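Local coordinates for protein enterochelin esterase (Salmonella enterica subsp. enterica serovar Typhimurium, PDB 3MGA) that hydrolyses the ester bonds of the siderophore ferric enterobactin, probably so that its iron can be released inside the cell, at residues N118-R121 against E122-Q126; L396-L399 against W400-L403; D257-L260 against A261-Q264; E13-W16 against R17-G21. All blocks are in the same frame, centred on the assembly; numbering follows the deposited sequence.

All four contacts are local, joining residues three to five positions apart. Contacts 2 and 3 belong to the esterase domain with its mixed sheet: 257-264 runs through a helix whose aromatic side is buried, and 396-403 breaks one helix and starts another beside the sheet. Contacts 1 and 4 lie toward the N-terminal half, contact 1 in a partly buried helix with an arginine-rich edge, contact 4 at the surface where a short helix unwinds. Aliphatic-on-aromatic packing prevails in contacts 2 and 3, whereas contact 1 is rich in charge and contact 4 pairs tryptophans with a lysine. The centres of contacts 3 and 4 are about 54 Å apart.

Contact 1 (N118-R121 against E122-Q126); sequences NVLR and EGWRQ
Helix 117-127, within the N-terminal enterochelin esterase region, carries this contact as one ordinary turn with two arginines, Arg121 and Arg125, one turn apart, whose side chains cross obliquely. Its backbone is regular: Trp124 N donates to Leu120 O at 2.8 Å, Gly123 N to Val119 O, and Arg125 N to Arg121 O at 2.8 Å. The Arg125 side chain then folds back along the helix. Its CG stands beside the backbone N (chi1 -69°), which brings that carbon to 3.1 Å from Arg121 O and lays a face of the guanidinium over Arg121 CB, 3.7 Å from Arg125 NH1. Arg125 NH2 meets Arg121 CD and lies 4.2 Å from Arg121 NH1, two like charges close together. The two guanidinium planes stand 79° apart, so they are turned against each other and not stacked. Arg125 NH1 also forms a salt bridge, 3.6 Å long, with Glu122 OE2; Glu122 bends at chi2 to reach it. On the buried side Leu120 CB touches Trp124 CD1 at 4.2 Å, and the indole meets Tyr56 and Phe106 edge to face, a large flat group suited to filling this interior. Arg121 also lies close to Arg321, in the vicinity of the residues of a probable nucleophile elbow, with a glycerol about 5 Å from its side chain. While Glu122 pairs with Arg125, the positive charge of Arg121 and Arg321 together might favour an anionic ligand such as ferric enterobactin.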
loop_
_atom_site.group_PDB
_atom_site.type_symbol
_atom_site.label_atom_id
_atom_site.label_comp_id
_atom_site.label_asym_id
_atom_site.label_seq_id
_atom_site.Cartn_x
_atom_site.Cartn_y
_atom_site.Cartn_z
ATOM N N ASN A 118 20.659 1.864 -4.677
ATOM C CA ASN A 118 21.183 1.144 -3.522
ATOM C C ASN A 118 21.796 2.107 -2.514
ATOM O O ASN A 118 21.597 1.955 -1.307
ATOM C CB ASN A 118 22.220 0.108 -3.960
ATOM C CG ASN A 118 21.628 -0.972 -4.845
ATOM O OD1 ASN A 118 20.417 -1.204 -4.841
ATOM N ND2 ASN A 118 22.484 -1.649 -5.604
ATOM N N VAL A 119 22.526 3.105 -3.016
ATOM C CA VAL A 119 23.162 4.109 -2.162
ATOM C C VAL A 119 22.105 4.962 -1.450
ATOM O O VAL A 119 22.304 5.366 -0.304
ATOM C CB VAL A 119 24.137 5.012 -2.957
ATOM C CG1 VAL A 119 24.773 6.055 -2.046
ATOM C CG2 VAL A 119 25.217 4.171 -3.612
ATOM N N LEU A 120 20.988 5.226 -2.127
ATOM C CA LEU A 120 19.897 6.008 -1.527
ATOM C C LEU A 120 19.256 5.277 -0.348
ATOM O O LEU A 120 19.297 5.779 0.779
ATOM C CB LEU A 120 18.826 6.392 -2.558
ATOM C CG LEU A 120 19.176 7.489 -3.562
ATOM C CD1 LEU A 120 18.009 7.721 -4.525
ATOM C CD2 LEU A 120 19.526 8.780 -2.829
ATOM N N ARG A 121 18.661 4.108 -0.595
ATOM C CA ARG A 121 18.048 3.346 0.502
ATOM C C ARG A 121 18.963 3.240 1.709
ATOM O O ARG A 121 18.515 3.433 2.839
ATOM C CB ARG A 121 17.581 1.946 0.083
ATOM C CG ARG A 121 16.144 1.900 -0.406
ATOM C CD ARG A 121 15.584 0.474 -0.336
ATOM N NE ARG A 121 14.120 0.457 -0.365
ATOM C CZ ARG A 121 13.376 -0.646 -0.267
ATOM N NH1 ARG A 121 13.950 -1.837 -0.134
ATOM N NH2 ARG A 121 12.049 -0.558 -0.298
ATOM N N GLU A 122 20.235 2.938 1.469
ATOM C CA GLU A 122 21.205 2.833 2.546
ATOM C C GLU A 122 21.179 4.132 3.343
ATOM O O GLU A 122 20.970 4.119 4.550
ATOM C CB GLU A 122 22.607 2.562 1.984
ATOM C CG GLU A 122 23.704 2.353 3.029
ATOM C CD GLU A 122 23.505 1.104 3.887
ATOM O OE1 GLU A 122 24.452 0.735 4.619
ATOM O OE2 GLU A 122 22.421 0.482 3.828
ATOM N N GLY A 123 21.361 5.255 2.658
ATOM C CA GLY A 123 21.339 6.563 3.308
ATOM C C GLY A 123 20.059 6.794 4.097
ATOM O O GLY A 123 20.101 7.287 5.229
ATOM N N TRP A 124 18.921 6.430 3.506
ATOM C CA TRP A 124 17.624 6.596 4.173
ATOM C C TRP A 124 17.420 5.671 5.361
ATOM O O TRP A 124 16.700 6.029 6.290
ATOM C CB TRP A 124 16.450 6.430 3.196
ATOM C CG TRP A 124 16.348 7.533 2.204
ATOM C CD1 TRP A 124 16.551 7.450 0.863
ATOM C CD2 TRP A 124 16.062 8.905 2.485
ATOM N NE1 TRP A 124 16.379 8.685 0.279
ATOM C CE2 TRP A 124 16.079 9.595 1.257
ATOM C CE3 TRP A 124 15.779 9.616 3.655
ATOM C CZ2 TRP A 124 15.827 10.963 1.163
ATOM C CZ3 TRP A 124 15.529 10.974 3.563
ATOM C CH2 TRP A 124 15.558 11.634 2.323
ATOM N N ARG A 125 18.028 4.486 5.336
ATOM C CA ARG A 125 17.896 3.553 6.458
ATOM C C ARG A 125 18.468 4.147 7.749
ATOM O O ARG A 125 18.064 3.753 8.850
ATOM C CB ARG A 125 18.564 2.200 6.167
ATOM C CG ARG A 125 17.870 1.349 5.108
ATOM C CD ARG A 125 18.494 -0.047 5.035
ATOM N NE ARG A 125 17.845 -0.905 4.038
ATOM C CZ ARG A 125 18.244 -1.052 2.772
ATOM N NH1 ARG A 125 19.311 -0.407 2.308
ATOM N NH2 ARG A 125 17.569 -1.861 1.962
ATOM N N GLN A 126 19.414 5.077 7.612
ATOM C CA GLN A 126 20.023 5.738 8.775
ATOM C C GLN A 126 19.241 6.965 9.264
ATOM O O GLN A 126 19.401 7.380 10.409
ATOM C CB GLN A 126 21.499 6.099 8.512
ATOM C CG GLN A 126 22.511 4.955 8.770
ATOM C CD GLN A 126 22.271 3.698 7.942
ATOM O OE1 GLN A 126 21.533 3.713 6.961
ATOM N NE2 GLN A 126 22.912 2.603 8.336
#

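Contact 2 (L396-L399 against W400-L403); sequences LMLL and WQPL
Leu396 and Trp400 pack side by side at the C-terminal end of helix 385-399, in the alpha/beta hydrolase domain, where Trp400 leaves the helical path and at the same time takes the N-cap position of helix 401-404. Leu396 CD2 sits over the six-membered ring of the indole, 4.1 Å from its centroid and 28° off the ring normal, a CH-pi contact in which the methyl covers one face. With chi1 at -72° the Trp400 ring swings away from its own carbonyl carbon and back along the helix to meet that methyl. In the backbone, Trp400 N still donates to Leu396 O at 2.9 Å. One residue on, Gln401 N turns instead to Leu398 O at 3.1 Å, approaching from above the carbonyl plane, which marks the tightening at the helix end. Pro402 suits the first turn of the new helix, where an N-H would lack a carbonyl acceptor one turn back; its CD rests 4.0 Å from Leu399 O. Farther out, the carbonyls of Leu398 and Leu399 at the end of helix 385-399 accept hydrogen bonds from the Arg344 guanidinium. Leu396, Leu399 and Trp400 lie on Val284 of strand 284-288, and Leu399 also reaches strands 308-312 and 344-350, so leucines and the indole pack the helix end onto the sheet. At the polar edge of the buried indole, Trp400 NE1 is hydrogen-bonded to the backbone oxygen Arg282 O.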
loop_
_atom_site.group_PDB
_atom_site.type_symbol
_atom_site.label_atom_id
_atom_site.label_comp_id
_atom_site.label_asym_id
_atom_site.label_seq_id
_atom_site.Cartn_x
_atom_site.Cartn_y
_atom_site.Cartn_z
ATOM N N LEU A 396 -12.046 -5.006 -4.845
ATOM C CA LEU A 396 -13.065 -5.970 -4.405
ATOM C C LEU A 396 -14.353 -5.763 -5.204
ATOM O O LEU A 396 -15.043 -6.723 -5.546
ATOM C CB LEU A 396 -13.324 -5.815 -2.906
ATOM C CG LEU A 396 -12.185 -6.262 -1.987
ATOM C CD1 LEU A 396 -12.320 -5.651 -0.595
ATOM C CD2 LEU A 396 -12.101 -7.810 -1.926
HETATM N N MSE A 397 -14.666 -4.508 -5.510
HETATM C CA MSE A 397 -15.867 -4.175 -6.301
HETATM C C MSE A 397 -15.718 -4.709 -7.729
HETATM O O MSE A 397 -16.674 -5.208 -8.314
HETATM C CB MSE A 397 -16.129 -2.662 -6.287
HETATM C CG MSE A 397 -16.499 -2.131 -4.904
HETATM SE SE MSE A 397 -16.567 -0.171 -4.751
HETATM C CE MSE A 397 -17.933 0.185 -6.087
ATOM N N LEU A 398 -14.517 -4.611 -8.284
ATOM C CA LEU A 398 -14.259 -5.139 -9.618
ATOM C C LEU A 398 -14.309 -6.655 -9.613
ATOM O O LEU A 398 -15.027 -7.265 -10.411
ATOM C CB LEU A 398 -12.899 -4.680 -10.135
ATOM C CG LEU A 398 -12.830 -3.196 -10.431
ATOM C CD1 LEU A 398 -11.417 -2.797 -10.900
ATOM C CD2 LEU A 398 -13.900 -2.850 -11.491
ATOM N N LEU A 399 -13.549 -7.266 -8.712
ATOM C CA LEU A 399 -13.536 -8.721 -8.620
ATOM C C LEU A 399 -14.925 -9.316 -8.337
ATOM O O LEU A 399 -15.231 -10.407 -8.804
ATOM C CB LEU A 399 -12.528 -9.192 -7.577
ATOM C CG LEU A 399 -11.077 -8.905 -7.954
ATOM C CD1 LEU A 399 -10.139 -9.246 -6.804
ATOM C CD2 LEU A 399 -10.697 -9.660 -9.224
ATOM N N TRP A 400 -15.754 -8.606 -7.576
ATOM C CA TRP A 400 -17.098 -9.103 -7.265
ATOM C C TRP A 400 -18.193 -8.410 -8.050
ATOM O O TRP A 400 -19.365 -8.550 -7.726
ATOM C CB TRP A 400 -17.420 -8.978 -5.770
ATOM C CG TRP A 400 -16.702 -9.912 -4.887
ATOM C CD1 TRP A 400 -16.452 -11.231 -5.122
ATOM C CD2 TRP A 400 -16.279 -9.658 -3.551
ATOM N NE1 TRP A 400 -15.826 -11.796 -4.042
ATOM C CE2 TRP A 400 -15.719 -10.851 -3.057
ATOM C CE3 TRP A 400 -16.300 -8.527 -2.726
ATOM C CZ2 TRP A 400 -15.184 -10.947 -1.780
ATOM C CZ3 TRP A 400 -15.769 -8.619 -1.468
ATOM C CH2 TRP A 400 -15.221 -9.825 -0.999
ATOM N N GLN A 401 -17.821 -7.688 -9.101
ATOM C CA GLN A 401 -18.806 -6.970 -9.917
ATOM C C GLN A 401 -20.002 -7.835 -10.351
ATOM O O GLN A 401 -21.124 -7.363 -10.308
ATOM C CB GLN A 401 -18.143 -6.348 -11.140
ATOM C CG GLN A 401 -19.010 -5.324 -11.849
ATOM C CD GLN A 401 -18.289 -4.674 -13.019
ATOM O OE1 GLN A 401 -18.063 -3.460 -13.029
ATOM N NE2 GLN A 401 -17.869 -5.488 -13.982
ATOM N N PRO A 402 -19.764 -9.093 -10.776
ATOM C CA PRO A 402 -20.904 -9.932 -11.198
ATOM C C PRO A 402 -21.964 -10.146 -10.112
ATOM O O PRO A 402 -23.153 -10.027 -10.397
ATOM C CB PRO A 402 -20.246 -11.265 -11.585
ATOM C CG PRO A 402 -18.849 -10.898 -11.969
ATOM C CD PRO A 402 -18.468 -9.740 -11.073
ATOM N N LEU A 403 -21.537 -10.463 -8.890
ATOM C CA LEU A 403 -22.466 -10.661 -7.776
ATOM C C LEU A 403 -23.141 -9.357 -7.398
ATOM O O LEU A 403 -24.351 -9.306 -7.224
ATOM C CB LEU A 403 -21.755 -11.172 -6.517
ATOM C CG LEU A 403 -21.072 -12.531 -6.466
ATOM C CD1 LEU A 403 -19.881 -12.595 -7.410
ATOM C CD2 LEU A 403 -20.628 -12.782 -5.037
#

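Contact 3 (D257-L260 against A261-Q264); sequences DFWL and AVQQ
Trp259 O takes two hydrogen bonds from Gln263: the backbone N at 3.2 Å and the side-chain NE2 at 3.1 Å, which reach it from opposite faces of the carbonyl plane. The side chain can do this because a chi1 of -58° directs it, otherwise extended, back over the preceding turn of helix 256-273. Around it the bonds are regular at Ala261 N to Asp257 O, 2.8 Å, and at Gln264 N to Leu260 O, 3.0 Å, while 262-264 widens into a pi-type turn. Toward the interior, Val262 CG2 lies over one face of the Phe258 ring, 4.2 Å from its centroid and 17° off the normal, and Val262 CB meets Trp259 CE3 at 4.2 Å. The Trp259 indole packs on helix 290-301, which follows the probable nucleophile elbow, and its NE1 is hydrogen-bonded to Ser294 OG. Ala261 and Val262 both pack on strand 174-180, small Ala261 against Trp178 and Ser180, while Gln264 OE1 is held by Arg182. The Gln263 side chain touches Trp302 and Phe306, and by turning to its own helix its amide puts one N-H to Trp259 O in these aromatic surroundings.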
loop_
_atom_site.group_PDB
_atom_site.type_symbol
_atom_site.label_atom_id
_atom_site.label_comp_id
_atom_site.label_asym_id
_atom_site.label_seq_id
_atom_site.Cartn_x
_atom_site.Cartn_y
_atom_site.Cartn_z
ATOM N N ASP A 257 4.141 -23.732 0.723
ATOM C CA ASP A 257 3.650 -24.133 2.049
ATOM C C ASP A 257 2.690 -23.140 2.664
ATOM O O ASP A 257 1.732 -23.536 3.312
ATOM C CB ASP A 257 4.798 -24.433 3.017
ATOM C CG ASP A 257 5.412 -25.795 2.780
ATOM O OD1 ASP A 257 4.881 -26.540 1.925
ATOM O OD2 ASP A 257 6.408 -26.133 3.465
ATOM N N PHE A 258 2.930 -21.852 2.462
ATOM C CA PHE A 258 2.036 -20.850 3.020
ATOM C C PHE A 258 0.604 -21.095 2.543
ATOM O O PHE A 258 -0.314 -21.196 3.353
ATOM C CB PHE A 258 2.481 -19.439 2.653
ATOM C CG PHE A 258 1.548 -18.373 3.139
ATOM C CD1 PHE A 258 1.584 -17.949 4.459
ATOM C CD2 PHE A 258 0.628 -17.790 2.283
ATOM C CE1 PHE A 258 0.727 -16.968 4.910
ATOM C CE2 PHE A 258 -0.235 -16.806 2.738
ATOM C CZ PHE A 258 -0.179 -16.395 4.053
ATOM N N TRP A 259 0.432 -21.216 1.228
ATOM C CA TRP A 259 -0.899 -21.432 0.655
ATOM C C TRP A 259 -1.459 -22.825 0.882
ATOM O O TRP A 259 -2.677 -22.980 0.975
ATOM C CB TRP A 259 -0.925 -21.041 -0.817
ATOM C CG TRP A 259 -0.802 -19.575 -0.962
ATOM C CD1 TRP A 259 0.282 -18.876 -1.393
ATOM C CD2 TRP A 259 -1.783 -18.609 -0.580
ATOM N NE1 TRP A 259 0.020 -17.532 -1.346
ATOM C CE2 TRP A 259 -1.242 -17.341 -0.848
ATOM C CE3 TRP A 259 -3.080 -18.697 -0.061
ATOM C CZ2 TRP A 259 -1.953 -16.163 -0.623
ATOM C CZ3 TRP A 259 -3.782 -17.535 0.167
ATOM C CH2 TRP A 259 -3.214 -16.279 -0.109
ATOM N N LEU A 260 -0.590 -23.832 0.963
ATOM C CA LEU A 260 -1.048 -25.180 1.279
ATOM C C LEU A 260 -1.606 -25.141 2.696
ATOM O O LEU A 260 -2.700 -25.622 2.946
ATOM C CB LEU A 260 0.084 -26.206 1.195
ATOM C CG LEU A 260 0.570 -26.633 -0.188
ATOM C CD1 LEU A 260 1.830 -27.454 -0.068
ATOM C CD2 LEU A 260 -0.525 -27.410 -0.953
ATOM N N ALA A 261 -0.843 -24.543 3.609
ATOM C CA ALA A 261 -1.229 -24.423 5.008
ATOM C C ALA A 261 -2.548 -23.675 5.194
ATOM O O ALA A 261 -3.376 -24.075 6.015
ATOM C CB ALA A 261 -0.117 -23.718 5.796
ATOM N N VAL A 262 -2.727 -22.577 4.454
ATOM C CA VAL A 262 -3.952 -21.787 4.527
ATOM C C VAL A 262 -5.187 -22.614 4.145
ATOM O O VAL A 262 -6.242 -22.509 4.778
ATOM C CB VAL A 262 -3.864 -20.532 3.623
ATOM C CG1 VAL A 262 -5.243 -19.963 3.320
ATOM C CG2 VAL A 262 -2.939 -19.480 4.249
ATOM N N GLN A 263 -5.048 -23.459 3.133
ATOM C CA GLN A 263 -6.175 -24.269 2.669
ATOM C C GLN A 263 -6.487 -25.486 3.552
ATOM O O GLN A 263 -7.657 -25.772 3.822
ATOM C CB GLN A 263 -5.915 -24.737 1.243
ATOM C CG GLN A 263 -5.692 -23.599 0.278
ATOM C CD GLN A 263 -5.335 -24.078 -1.101
ATOM O OE1 GLN A 263 -6.098 -24.810 -1.732
ATOM N NE2 GLN A 263 -4.182 -23.638 -1.598
ATOM N N GLN A 264 -5.440 -26.179 3.998
ATOM C CA GLN A 264 -5.576 -27.401 4.806
ATOM C C GLN A 264 -5.792 -27.177 6.307
ATOM O O GLN A 264 -6.415 -28.000 6.984
ATOM C CB GLN A 264 -4.318 -28.264 4.627
ATOM C CG GLN A 264 -4.052 -28.721 3.191
ATOM C CD GLN A 264 -2.688 -29.381 3.032
ATOM O OE1 GLN A 264 -1.767 -29.132 3.817
ATOM N NE2 GLN A 264 -2.545 -30.200 1.997
#

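Contact 4 (E13-W16 against R17-G21); sequences EAWW and RTKTG
Helix 13-17 ends here in a loosening turn: Arg17 N reaches Glu13 O at 3.3 Å only weakly, and Lys19 N closes on Trp16 O at 3.1 Å from above the carbonyl plane. Threonine suits this place, since its hydroxyl can bond Trp15 O where the N-H bond is weak. Thr18 OG1 lies between its backbone N and carbonyl carbon (chi1 63°) and donates to Trp15 O at 2.7 Å, a much shorter bond than the weak one from Thr18 N. Lys19 crosses the Trp15 indole, its chain bent at chi2. Lys19 CE stands over one face but off-centre, toward the rim, in a CH-pi contact 4.2 Å from the centroid of the six-membered ring, with 3.7 Å to Trp15 CZ2; a long chain whose methylenes can cover a ring suits the spot. Its ammonium NZ bonds weakly back to Thr18 OG1. Trp15 in turn directs its edge at a face of Trp16, with Trp15 CZ3 3.6 Å above the Trp16 plane, over its centre. This aromatic pair lies on the antiparallel sheet of the N-terminal half. Trp15 meets Trp37 edge to face and packs on Val80, while Trp16 touches Trp37 and Arg39 of strand 32-39 and Val80 of strand 80-87, its NE1 hydrogen-bonded to Asp79 OD1. Glu13 OE1 pairs with Arg39, and the helix thus packs on strands 32-39 and 80-87.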
loop_
_atom_site.group_PDB
_atom_site.type_symbol
_atom_site.label_atom_id
_atom_site.label_comp_id
_atom_site.label_asym_id
_atom_site.label_seq_id
_atom_site.Cartn_x
_atom_site.Cartn_y
_atom_site.Cartn_z
ATOM N N GLU A 13 3.659 33.993 15.629
ATOM C CA GLU A 13 2.677 33.078 16.209
ATOM C C GLU A 13 1.381 33.105 15.404
ATOM O O GLU A 13 0.817 32.058 15.091
ATOM C CB GLU A 13 2.396 33.442 17.673
ATOM C CG GLU A 13 1.394 32.521 18.373
ATOM C CD GLU A 13 1.859 31.073 18.438
ATOM O OE1 GLU A 13 3.086 30.840 18.502
ATOM O OE2 GLU A 13 0.994 30.169 18.449
ATOM N N ALA A 14 0.921 34.310 15.073
ATOM C CA ALA A 14 -0.306 34.498 14.298
ATOM C C ALA A 14 -0.172 33.943 12.876
ATOM O O ALA A 14 -1.162 33.541 12.261
ATOM C CB ALA A 14 -0.681 35.976 14.255
ATOM N N TRP A 15 1.052 33.933 12.356
ATOM C CA TRP A 15 1.315 33.420 11.018
ATOM C C TRP A 15 1.218 31.893 11.002
ATOM O O TRP A 15 0.699 31.316 10.046
ATOM C CB TRP A 15 2.687 33.884 10.531
ATOM C CG TRP A 15 3.004 33.463 9.141
ATOM C CD1 TRP A 15 2.666 34.115 7.990
ATOM C CD2 TRP A 15 3.738 32.302 8.745
ATOM N NE1 TRP A 15 3.141 33.427 6.901
ATOM C CE2 TRP A 15 3.803 32.308 7.337
ATOM C CE3 TRP A 15 4.344 31.250 9.446
ATOM C CZ2 TRP A 15 4.450 31.304 6.613
ATOM C CZ3 TRP A 15 4.988 30.254 8.727
ATOM C CH2 TRP A 15 5.035 30.288 7.325
ATOM N N TRP A 16 1.721 31.242 12.053
ATOM C CA TRP A 16 1.642 29.778 12.149
ATOM C C TRP A 16 0.202 29.275 12.300
ATOM O O TRP A 16 -0.110 28.146 11.911
ATOM C CB TRP A 16 2.514 29.231 13.287
ATOM C CG TRP A 16 3.976 29.214 12.968
ATOM C CD1 TRP A 16 4.950 29.996 13.510
ATOM C CD2 TRP A 16 4.623 28.381 12.001
ATOM N NE1 TRP A 16 6.170 29.684 12.959
ATOM C CE2 TRP A 16 5.994 28.700 12.024
ATOM C CE3 TRP A 16 4.175 27.386 11.122
ATOM C CZ2 TRP A 16 6.925 28.061 11.202
ATOM C CZ3 TRP A 16 5.099 26.754 10.303
ATOM C CH2 TRP A 16 6.457 27.095 10.349
ATOM N N ARG A 17 -0.662 30.118 12.867
ATOM C CA ARG A 17 -2.080 29.796 13.062
ATOM C C ARG A 17 -2.807 29.541 11.741
ATOM O O ARG A 17 -3.760 28.765 11.697
ATOM C CB ARG A 17 -2.772 30.939 13.811
ATOM C CG ARG A 17 -2.360 31.079 15.270
ATOM C CD ARG A 17 -3.114 30.113 16.180
ATOM N NE ARG A 17 -4.534 30.471 16.277
ATOM C CZ ARG A 17 -5.421 29.877 17.076
ATOM N NH1 ARG A 17 -5.056 28.878 17.877
ATOM N NH2 ARG A 17 -6.684 30.290 17.082
ATOM N N THR A 18 -2.360 30.201 10.673
ATOM C CA THR A 18 -2.971 30.048 9.344
ATOM C C THR A 18 -2.530 28.765 8.633
ATOM O O THR A 18 -3.152 28.344 7.650
ATOM C CB THR A 18 -2.641 31.254 8.430
ATOM O OG1 THR A 18 -1.224 31.329 8.209
ATOM C CG2 THR A 18 -3.141 32.560 9.056
ATOM N N LYS A 19 -1.455 28.153 9.119
ATOM C CA LYS A 19 -0.940 26.918 8.529
ATOM C C LYS A 19 -1.564 25.660 9.135
ATOM O O LYS A 19 -1.483 25.421 10.346
ATOM C CB LYS A 19 0.595 26.883 8.583
ATOM C CG LYS A 19 1.274 27.593 7.397
ATOM C CD LYS A 19 0.731 28.989 7.110
ATOM C CE LYS A 19 1.316 29.548 5.816
ATOM N NZ LYS A 19 0.712 30.860 5.440
ATOM N N THR A 20 -2.200 24.884 8.256
ATOM C CA THR A 20 -2.880 23.636 8.587
ATOM C C THR A 20 -2.192 22.436 7.930
ATOM O O THR A 20 -2.680 21.313 8.017
ATOM C CB THR A 20 -4.334 23.680 8.065
ATOM O OG1 THR A 20 -5.033 24.748 8.708
ATOM C CG2 THR A 20 -5.069 22.363 8.329
ATOM N N GLY A 21 -1.062 22.686 7.273
ATOM C CA GLY A 21 -0.316 21.642 6.588
ATOM C C GLY A 21 0.171 22.158 5.251
ATOM O O GLY A 21 0.294 23.365 5.056
#